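Local coordinates for uncharacterized protein lp_2664 (Lactobacillus plantarum WCFS1, PDB 2PJQ) that is of unknown function but carries an HD domain, a helical fold of the HD/PDEase clan, and so may be a metal-dependent phosphohydrolase, at residues M105-S110 / Y180-K185; A127-A132 / F184-L189. All coordinates share one frame; numbering follows the deposited sequence.

In the fold
Both contacts join residues 180-189 to two separate parts of the chain that lie within the HD-family sequence range, the short helix 107-110 in interaction 1 and the last turn of helix 119-130 in interaction 2. Both are partly buried, about 9 Å from the centre of the chain and 8 Å from each other (centre to centre). Their ranges overlap at Phe184 and Lys185, but the touching residues differ: Glu181, Lys182 and Lys185 against Leu186 and Leu189. In each, a long cationic side chain lends its methylenes to a hydrophobic partner: the Lys182 chain lies over an aromatic ring in interaction 1, whereas the Arg129 chain crosses leucine methyls in interaction 2, whose margin at Leu189 is exposed.

Interaction 1 of 2, residues M105-S110 / Y180-K185; sequences MSFSKS and YEKLFK
Phe107, in the short, weakly bonded helix 107-110, carries this contact from the first segment, reaching across to Glu181, Lys182 and Lys185. Just before it, Ser106 turns its hydroxyl elsewhere, to a weak hydrogen bond with His63. With CG anti to the backbone N (chi1 178°), the Phe107 ring extends to Lys182 of helix 175-183. This lysine, its own CG also trans to N, runs past the phenylalanine in the opposite direction. Lys182 CG stands over one ring face, 3.9 Å from the centroid and 18° off the ring normal, a CH-pi contact displaced toward the rim. Farther along, Lys182 CE goes on to lie beside Phe107 CB, and a bend at chi4 turns the ammonium aside. Glu181 O lies obliquely to the ring, 3.5 Å from Phe107 CZ. The same oxygen accepts a bond from Lys185 NZ (2.6 Å), which comes from above the carbonyl plane and stands near the plane of the ring, at its edge. The Glu181 carboxylate is engaged in a salt bridge with Arg160. A phenylalanine suits this place because it offers a broad apolar face, and a lysine because its methylenes can cover that face while its charge stays at the end; the contact is thus chiefly dispersive, and any electrostatic part is probably small.

Interaction 2 of 2, residues A127-A132 / F184-L189; sequences ADRLDA and FKLAAL
Arg129 and Leu186 meet because each sets CG anti to its own carbonyl carbon (chi1 -73° and -56°), after which the arginine runs extended from CG to NE and lies at about a right angle across the leucine. The two isopropyl methyls of Leu186 divide the arginine chain between them. Leu186 CD1 rests on the inner part, 3.8 Å from Arg129 CB, while Leu186 CD2 sits farther out, 3.7 Å from Arg129 CD. These residues also mark the closest backbone approach, with Arg129 CA 6.6 Å from Leu186 CA. At the far end of the arginine, Arg129 NH1 passes Leu189 CB at 3.9 Å, with the leucine carbon set obliquely to the guanidinium. Leu189 lies one helical turn after Leu186, so the arginine spans both leucines along the same side of helix 186-189.

The small methyl of Ala132 completes the patch, its CB 4.3 Å from Leu186 CD1. Alanine suits this position because it fills the margin of the leucine without holding the backbones apart. Leu186 is buried, and a leucine suits it because its forked end can grip an aliphatic chain at two points. At Arg129 an arginine fits, since its three methylenes cover the leucine while the guanidinium lies beyond, near the backbone of Met105 and Phe107.

Arg129 belongs to the last turn of helix 119-130, next to Asp128, which may be part of an HD-type cluster with His34, His63 and Asp64. Leu186 also packs on Ile133, and Ala132 touches Arg140 of helix 134-148, so the contact ties helix 186-189 to the junction between helices 119-130 and 134-148.

Interaction 1 of 2, residues M105-S110 / Y180-K185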
HETATM    1  N   MSE B 105       8.921  22.821   6.405  1.00 40.65           N
HETATM    2  CA  MSE B 105       8.783  22.515   4.990  1.00 42.92           C
HETATM    3  C   MSE B 105       7.686  21.481   4.793  1.00 44.24           C
HETATM    4  O   MSE B 105       7.288  21.189   3.664  1.00 43.79           O
HETATM    5  CB  MSE B 105      10.078  21.936   4.480  1.00 46.04           C
HETATM    6  CG  MSE B 105      10.494  20.758   5.315  1.00 49.95           C
HETATM    7 SE   MSE B 105      11.684  19.630   4.364  1.00 54.54          SE
HETATM    8  CE  MSE B 105      10.555  18.071   4.197  1.00 54.54           C
ATOM      9  N   SER B 106       7.213  20.904   5.888  1.00 44.85           N
ATOM     10  CA  SER B 106       6.166  19.912   5.766  1.00 46.70           C
ATOM     11  C   SER B 106       4.828  20.567   5.442  1.00 47.00           C
ATOM     12  O   SER B 106       4.557  21.706   5.827  1.00 46.35           O
ATOM     13  CB  SER B 106       6.049  19.074   7.044  1.00 47.91           C
ATOM     14  OG  SER B 106       7.209  18.283   7.247  1.00 47.71           O
ATOM     15  N   PHE B 107       4.016  19.820   4.701  1.00 50.15           N
ATOM     16  CA  PHE B 107       2.680  20.226   4.291  1.00 51.29           C
ATOM     17  C   PHE B 107       1.827  20.374   5.552  1.00 55.23           C
ATOM     18  O   PHE B 107       0.967  21.253   5.635  1.00 54.94           O
ATOM     19  CB  PHE B 107       2.097  19.135   3.394  1.00 38.93           C
ATOM     20  CG  PHE B 107       0.699  19.397   2.928  1.00 33.40           C
ATOM     21  CD1 PHE B 107       0.456  20.242   1.857  1.00 31.42           C
ATOM     22  CD2 PHE B 107      -0.370  18.740   3.516  1.00 31.21           C
ATOM     23  CE1 PHE B 107      -0.836  20.423   1.370  1.00 30.02           C
ATOM     24  CE2 PHE B 107      -1.664  18.913   3.037  1.00 29.93           C
ATOM     25  CZ  PHE B 107      -1.897  19.753   1.962  1.00 29.24           C
ATOM     26  N   SER B 108       2.072  19.500   6.528  1.00 57.36           N
ATOM     27  CA  SER B 108       1.334  19.522   7.785  1.00 61.66           C
ATOM     28  C   SER B 108       1.427  20.910   8.404  1.00 64.91           C
ATOM     29  O   SER B 108       0.462  21.412   8.981  1.00 64.62           O
ATOM     30  CB  SER B 108       1.898  18.474   8.757  1.00 61.92           C
ATOM     31  OG  SER B 108       3.281  18.673   9.018  1.00 61.75           O
ATOM     32  N   LYS B 109       2.595  21.529   8.264  1.00 69.75           N
ATOM     33  CA  LYS B 109       2.828  22.860   8.807  1.00 73.44           C
ATOM     34  C   LYS B 109       2.056  23.938   8.059  1.00 75.75           C
ATOM     35  O   LYS B 109       1.350  24.733   8.676  1.00 75.46           O
ATOM     36  CB  LYS B 109       4.325  23.185   8.785  1.00 73.64           C
ATOM     37  CG  LYS B 109       5.117  22.565   9.926  1.00 74.79           C
ATOM     38  CD  LYS B 109       4.545  22.993  11.275  1.00 75.61           C
ATOM     39  CE  LYS B 109       5.502  22.704  12.425  1.00 76.47           C
ATOM     40  NZ  LYS B 109       6.691  23.606  12.418  1.00 76.84           N
ATOM     41  N   SER B 110       2.189  23.951   6.733  1.00 77.73           N
ATOM     42  CA  SER B 110       1.526  24.937   5.877  1.00 80.42           C
ATOM     43  C   SER B 110       0.134  25.342   6.355  1.00 82.13           C
ATOM     44  O   SER B 110      -0.308  26.463   6.100  1.00 81.42           O
ATOM     45  CB  SER B 110       1.433  24.421   4.433  1.00 81.79           C
ATOM     46  OG  SER B 110       0.540  23.325   4.324  1.00 82.68           O
ATOM     47  N   TYR B 180      -6.695  13.353  -2.486  1.00 17.48           N
ATOM     48  CA  TYR B 180      -7.518  14.550  -2.565  1.00 17.89           C
ATOM     49  C   TYR B 180      -7.024  15.618  -1.611  1.00 18.13           C
ATOM     50  O   TYR B 180      -6.835  16.767  -2.006  1.00 17.83           O
ATOM     51  CB  TYR B 180      -8.979  14.222  -2.241  1.00 19.69           C
ATOM     52  CG  TYR B 180      -9.715  13.524  -3.364  1.00 20.39           C
ATOM     53  CD1 TYR B 180      -9.846  14.129  -4.612  1.00 18.91           C
ATOM     54  CD2 TYR B 180     -10.242  12.236  -3.192  1.00 20.60           C
ATOM     55  CE1 TYR B 180     -10.474  13.471  -5.669  1.00 20.16           C
ATOM     56  CE2 TYR B 180     -10.874  11.568  -4.245  1.00 19.66           C
ATOM     57  CZ  TYR B 180     -10.979  12.191  -5.479  1.00 19.57           C
ATOM     58  OH  TYR B 180     -11.531  11.520  -6.543  1.00 21.97           O
ATOM     59  N   GLU B 181      -6.812  15.221  -0.360  1.00 17.02           N
ATOM     60  CA  GLU B 181      -6.363  16.123   0.701  1.00 18.83           C
ATOM     61  C   GLU B 181      -4.940  16.661   0.592  1.00 19.23           C
ATOM     62  O   GLU B 181      -4.644  17.753   1.092  1.00 18.59           O
ATOM     63  CB  GLU B 181      -6.503  15.426   2.058  1.00 24.58           C
ATOM     64  CG  GLU B 181      -7.931  15.169   2.466  1.00 30.38           C
ATOM     65  CD  GLU B 181      -8.042  14.362   3.737  1.00 33.38           C
ATOM     66  OE1 GLU B 181      -7.244  14.587   4.673  1.00 37.38           O
ATOM     67  OE2 GLU B 181      -8.949  13.510   3.809  1.00 36.27           O
ATOM     68  N   LYS B 182      -4.056  15.892  -0.048  1.00 21.88           N
ATOM     69  CA  LYS B 182      -2.661  16.289  -0.157  1.00 19.21           C
ATOM     70  C   LYS B 182      -2.004  16.024  -1.501  1.00 18.69           C
ATOM     71  O   LYS B 182      -1.916  16.920  -2.330  1.00 19.54           O
ATOM     72  CB  LYS B 182      -1.852  15.618   0.965  1.00 14.30           C
ATOM     73  CG  LYS B 182      -0.361  15.976   0.972  1.00 14.62           C
ATOM     74  CD  LYS B 182       0.283  15.802   2.339  1.00 10.40           C
ATOM     75  CE  LYS B 182       1.789  15.965   2.262  1.00 10.43           C
ATOM     76  NZ  LYS B 182       2.485  14.663   1.986  1.00 13.46           N
ATOM     77  N   LEU B 183      -1.541  14.797  -1.708  1.00 17.65           N
ATOM     78  CA  LEU B 183      -0.850  14.387  -2.938  1.00 18.09           C
ATOM     79  C   LEU B 183      -1.256  15.011  -4.285  1.00 18.82           C
ATOM     80  O   LEU B 183      -0.398  15.240  -5.141  1.00 19.46           O
ATOM     81  CB  LEU B 183      -0.911  12.866  -3.053  1.00 13.02           C
ATOM     82  CG  LEU B 183      -0.533  12.180  -1.738  1.00 12.29           C
ATOM     83  CD1 LEU B 183      -0.479  10.661  -1.926  1.00 10.79           C
ATOM     84  CD2 LEU B 183       0.809  12.731  -1.262  1.00  8.16           C
ATOM     85  N   PHE B 184      -2.548  15.274  -4.484  1.00 16.04           N
ATOM     86  CA  PHE B 184      -3.021  15.877  -5.733  1.00 13.99           C
ATOM     87  C   PHE B 184      -2.678  17.364  -5.846  1.00 13.63           C
ATOM     88  O   PHE B 184      -2.845  17.954  -6.911  1.00 13.41           O
ATOM     89  CB  PHE B 184      -4.546  15.721  -5.886  1.00 12.56           C
ATOM     90  CG  PHE B 184      -5.000  14.374  -6.424  1.00 11.69           C
ATOM     91  CD1 PHE B 184      -4.094  13.448  -6.944  1.00 13.01           C
ATOM     92  CD2 PHE B 184      -6.355  14.043  -6.414  1.00 11.32           C
ATOM     93  CE1 PHE B 184      -4.539  12.207  -7.440  1.00 13.42           C
ATOM     94  CE2 PHE B 184      -6.812  12.814  -6.901  1.00 11.20           C
ATOM     95  CZ  PHE B 184      -5.905  11.894  -7.418  1.00 11.59           C
ATOM     96  N   LYS B 185      -2.203  17.971  -4.759  1.00 17.59           N
ATOM     97  CA  LYS B 185      -1.865  19.405  -4.770  1.00 18.79           C
ATOM     98  C   LYS B 185      -0.368  19.689  -4.825  1.00 18.63           C
ATOM     99  O   LYS B 185       0.054  20.798  -5.143  1.00 19.80           O
ATOM    100  CB  LYS B 185      -2.423  20.110  -3.535  1.00 13.71           C
ATOM    101  CG  LYS B 185      -3.868  19.828  -3.270  1.00 17.48           C
ATOM    102  CD  LYS B 185      -4.222  20.251  -1.858  1.00 19.67           C
ATOM    103  CE  LYS B 185      -5.615  19.782  -1.451  1.00 22.16           C
ATOM    104  NZ  LYS B 185      -5.776  19.798   0.052  1.00 22.28           N
TER

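Interaction 2 of 2, residues A127-A132 / F184-L189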
ATOM      1  N   ALA B 127      12.039  17.989  -3.472  1.00 12.12           N
ATOM      2  CA  ALA B 127      12.599  16.663  -3.626  1.00 12.99           C
ATOM      3  C   ALA B 127      11.763  15.650  -2.856  1.00 14.02           C
ATOM      4  O   ALA B 127      11.400  14.593  -3.382  1.00 13.71           O
ATOM      5  CB  ALA B 127      14.022  16.648  -3.125  1.00 13.52           C
ATOM      6  N   ASP B 128      11.442  15.985  -1.612  1.00 11.80           N
ATOM      7  CA  ASP B 128      10.673  15.080  -0.775  1.00 11.06           C
ATOM      8  C   ASP B 128       9.287  14.797  -1.349  1.00 10.83           C
ATOM      9  O   ASP B 128       8.865  13.646  -1.424  1.00 10.33           O
ATOM     10  CB  ASP B 128      10.547  15.650   0.635  1.00 14.69           C
ATOM     11  CG  ASP B 128      10.356  14.571   1.672  1.00 18.59           C
ATOM     12  OD1 ASP B 128      11.305  13.782   1.870  1.00 22.57           O
ATOM     13  OD2 ASP B 128       9.269  14.501   2.283  1.00 20.14           O
ATOM     14  N   ARG B 129       8.575  15.844  -1.747  1.00 13.24           N
ATOM     15  CA  ARG B 129       7.238  15.664  -2.304  1.00 12.46           C
ATOM     16  C   ARG B 129       7.300  14.939  -3.626  1.00 11.22           C
ATOM     17  O   ARG B 129       6.459  14.088  -3.915  1.00 10.51           O
ATOM     18  CB  ARG B 129       6.543  17.014  -2.479  1.00 13.42           C
ATOM     19  CG  ARG B 129       6.117  17.616  -1.151  1.00 14.80           C
ATOM     20  CD  ARG B 129       5.707  19.070  -1.256  1.00 15.61           C
ATOM     21  NE  ARG B 129       5.460  19.610   0.073  1.00 19.24           N
ATOM     22  CZ  ARG B 129       5.032  20.843   0.323  1.00 22.02           C
ATOM     23  NH1 ARG B 129       4.790  21.687  -0.678  1.00 19.76           N
ATOM     24  NH2 ARG B 129       4.847  21.231   1.582  1.00 22.80           N
ATOM     25  N   LEU B 130       8.313  15.265  -4.419  1.00  9.50           N
ATOM     26  CA  LEU B 130       8.478  14.639  -5.725  1.00  8.02           C
ATOM     27  C   LEU B 130       8.488  13.122  -5.654  1.00  6.73           C
ATOM     28  O   LEU B 130       8.243  12.460  -6.649  1.00  6.24           O
ATOM     29  CB  LEU B 130       9.759  15.135  -6.389  1.00  4.72           C
ATOM     30  CG  LEU B 130       9.530  16.332  -7.301  1.00  3.51           C
ATOM     31  CD1 LEU B 130      10.830  16.734  -7.903  1.00  3.04           C
ATOM     32  CD2 LEU B 130       8.537  15.964  -8.403  1.00  6.46           C
ATOM     33  N   ASP B 131       8.774  12.591  -4.464  1.00  6.94           N
ATOM     34  CA  ASP B 131       8.817  11.156  -4.224  1.00  5.17           C
ATOM     35  C   ASP B 131       7.564  10.679  -3.505  1.00  5.87           C
ATOM     36  O   ASP B 131       7.521   9.556  -3.011  1.00  6.76           O
ATOM     37  CB  ASP B 131      10.026  10.796  -3.375  1.00  3.38           C
ATOM     38  CG  ASP B 131      10.406   9.331  -3.509  1.00  8.24           C
ATOM     39  OD1 ASP B 131      10.768   8.913  -4.641  1.00  9.62           O
ATOM     40  OD2 ASP B 131      10.338   8.590  -2.499  1.00  8.25           O
ATOM     41  N   ALA B 132       6.557  11.540  -3.421  1.00  5.06           N
ATOM     42  CA  ALA B 132       5.313  11.181  -2.759  1.00  6.80           C
ATOM     43  C   ALA B 132       4.152  11.305  -3.736  1.00  7.79           C
ATOM     44  O   ALA B 132       3.007  11.526  -3.345  1.00  9.54           O
ATOM     45  CB  ALA B 132       5.078  12.068  -1.537  1.00  2.67           C
ATOM     46  N   PHE B 184      -2.548  15.274  -4.484  1.00 16.04           N
ATOM     47  CA  PHE B 184      -3.021  15.877  -5.733  1.00 13.99           C
ATOM     48  C   PHE B 184      -2.678  17.364  -5.846  1.00 13.63           C
ATOM     49  O   PHE B 184      -2.845  17.954  -6.911  1.00 13.41           O
ATOM     50  CB  PHE B 184      -4.546  15.721  -5.886  1.00 12.56           C
ATOM     51  CG  PHE B 184      -5.000  14.374  -6.424  1.00 11.69           C
ATOM     52  CD1 PHE B 184      -4.094  13.448  -6.944  1.00 13.01           C
ATOM     53  CD2 PHE B 184      -6.355  14.043  -6.414  1.00 11.32           C
ATOM     54  CE1 PHE B 184      -4.539  12.207  -7.440  1.00 13.42           C
ATOM     55  CE2 PHE B 184      -6.812  12.814  -6.901  1.00 11.20           C
ATOM     56  CZ  PHE B 184      -5.905  11.894  -7.418  1.00 11.59           C
ATOM     57  N   LYS B 185      -2.203  17.971  -4.759  1.00 17.59           N
ATOM     58  CA  LYS B 185      -1.865  19.405  -4.770  1.00 18.79           C
ATOM     59  C   LYS B 185      -0.368  19.689  -4.825  1.00 18.63           C
ATOM     60  O   LYS B 185       0.054  20.798  -5.143  1.00 19.80           O
ATOM     61  CB  LYS B 185      -2.423  20.110  -3.535  1.00 13.71           C
ATOM     62  CG  LYS B 185      -3.868  19.828  -3.270  1.00 17.48           C
ATOM     63  CD  LYS B 185      -4.222  20.251  -1.858  1.00 19.67           C
ATOM     64  CE  LYS B 185      -5.615  19.782  -1.451  1.00 22.16           C
ATOM     65  NZ  LYS B 185      -5.776  19.798   0.052  1.00 22.28           N
ATOM     66  N   LEU B 186       0.437  18.685  -4.524  1.00 15.77           N
ATOM     67  CA  LEU B 186       1.876  18.870  -4.512  1.00 13.72           C
ATOM     68  C   LEU B 186       2.505  19.489  -5.759  1.00 13.22           C
ATOM     69  O   LEU B 186       3.275  20.432  -5.639  1.00 16.63           O
ATOM     70  CB  LEU B 186       2.562  17.541  -4.174  1.00  6.72           C
ATOM     71  CG  LEU B 186       2.100  16.916  -2.855  1.00  5.44           C
ATOM     72  CD1 LEU B 186       2.970  15.734  -2.499  1.00  4.57           C
ATOM     73  CD2 LEU B 186       2.160  17.961  -1.756  1.00  5.64           C
ATOM     74  N   ALA B 187       2.175  18.984  -6.943  1.00 11.03           N
ATOM     75  CA  ALA B 187       2.773  19.484  -8.194  1.00 11.61           C
ATOM     76  C   ALA B 187       2.461  20.942  -8.538  1.00 12.07           C
ATOM     77  O   ALA B 187       3.075  21.538  -9.433  1.00 12.85           O
ATOM     78  CB  ALA B 187       2.364  18.578  -9.371  1.00  9.76           C
ATOM     79  N   ALA B 188       1.489  21.514  -7.849  1.00 11.35           N
ATOM     80  CA  ALA B 188       1.134  22.891  -8.111  1.00  9.56           C
ATOM     81  C   ALA B 188       1.934  23.699  -7.120  1.00  9.20           C
ATOM     82  O   ALA B 188       2.222  24.871  -7.352  1.00  9.23           O
ATOM     83  CB  ALA B 188      -0.360  23.097  -7.892  1.00  9.79           C
ATOM     84  N   LEU B 189       2.302  23.045  -6.021  1.00  8.91           N
ATOM     85  CA  LEU B 189       3.052  23.683  -4.953  1.00 11.03           C
ATOM     86  C   LEU B 189       4.555  23.541  -5.147  1.00 13.14           C
ATOM     87  O   LEU B 189       5.347  24.178  -4.457  1.00 16.17           O
ATOM     88  CB  LEU B 189       2.624  23.106  -3.596  1.00  9.43           C
ATOM     89  CG  LEU B 189       1.172  23.397  -3.174  1.00 10.61           C
ATOM     90  CD1 LEU B 189       0.851  22.832  -1.787  1.00  7.56           C
ATOM     91  CD2 LEU B 189       0.974  24.882  -3.173  1.00  9.33           C
TER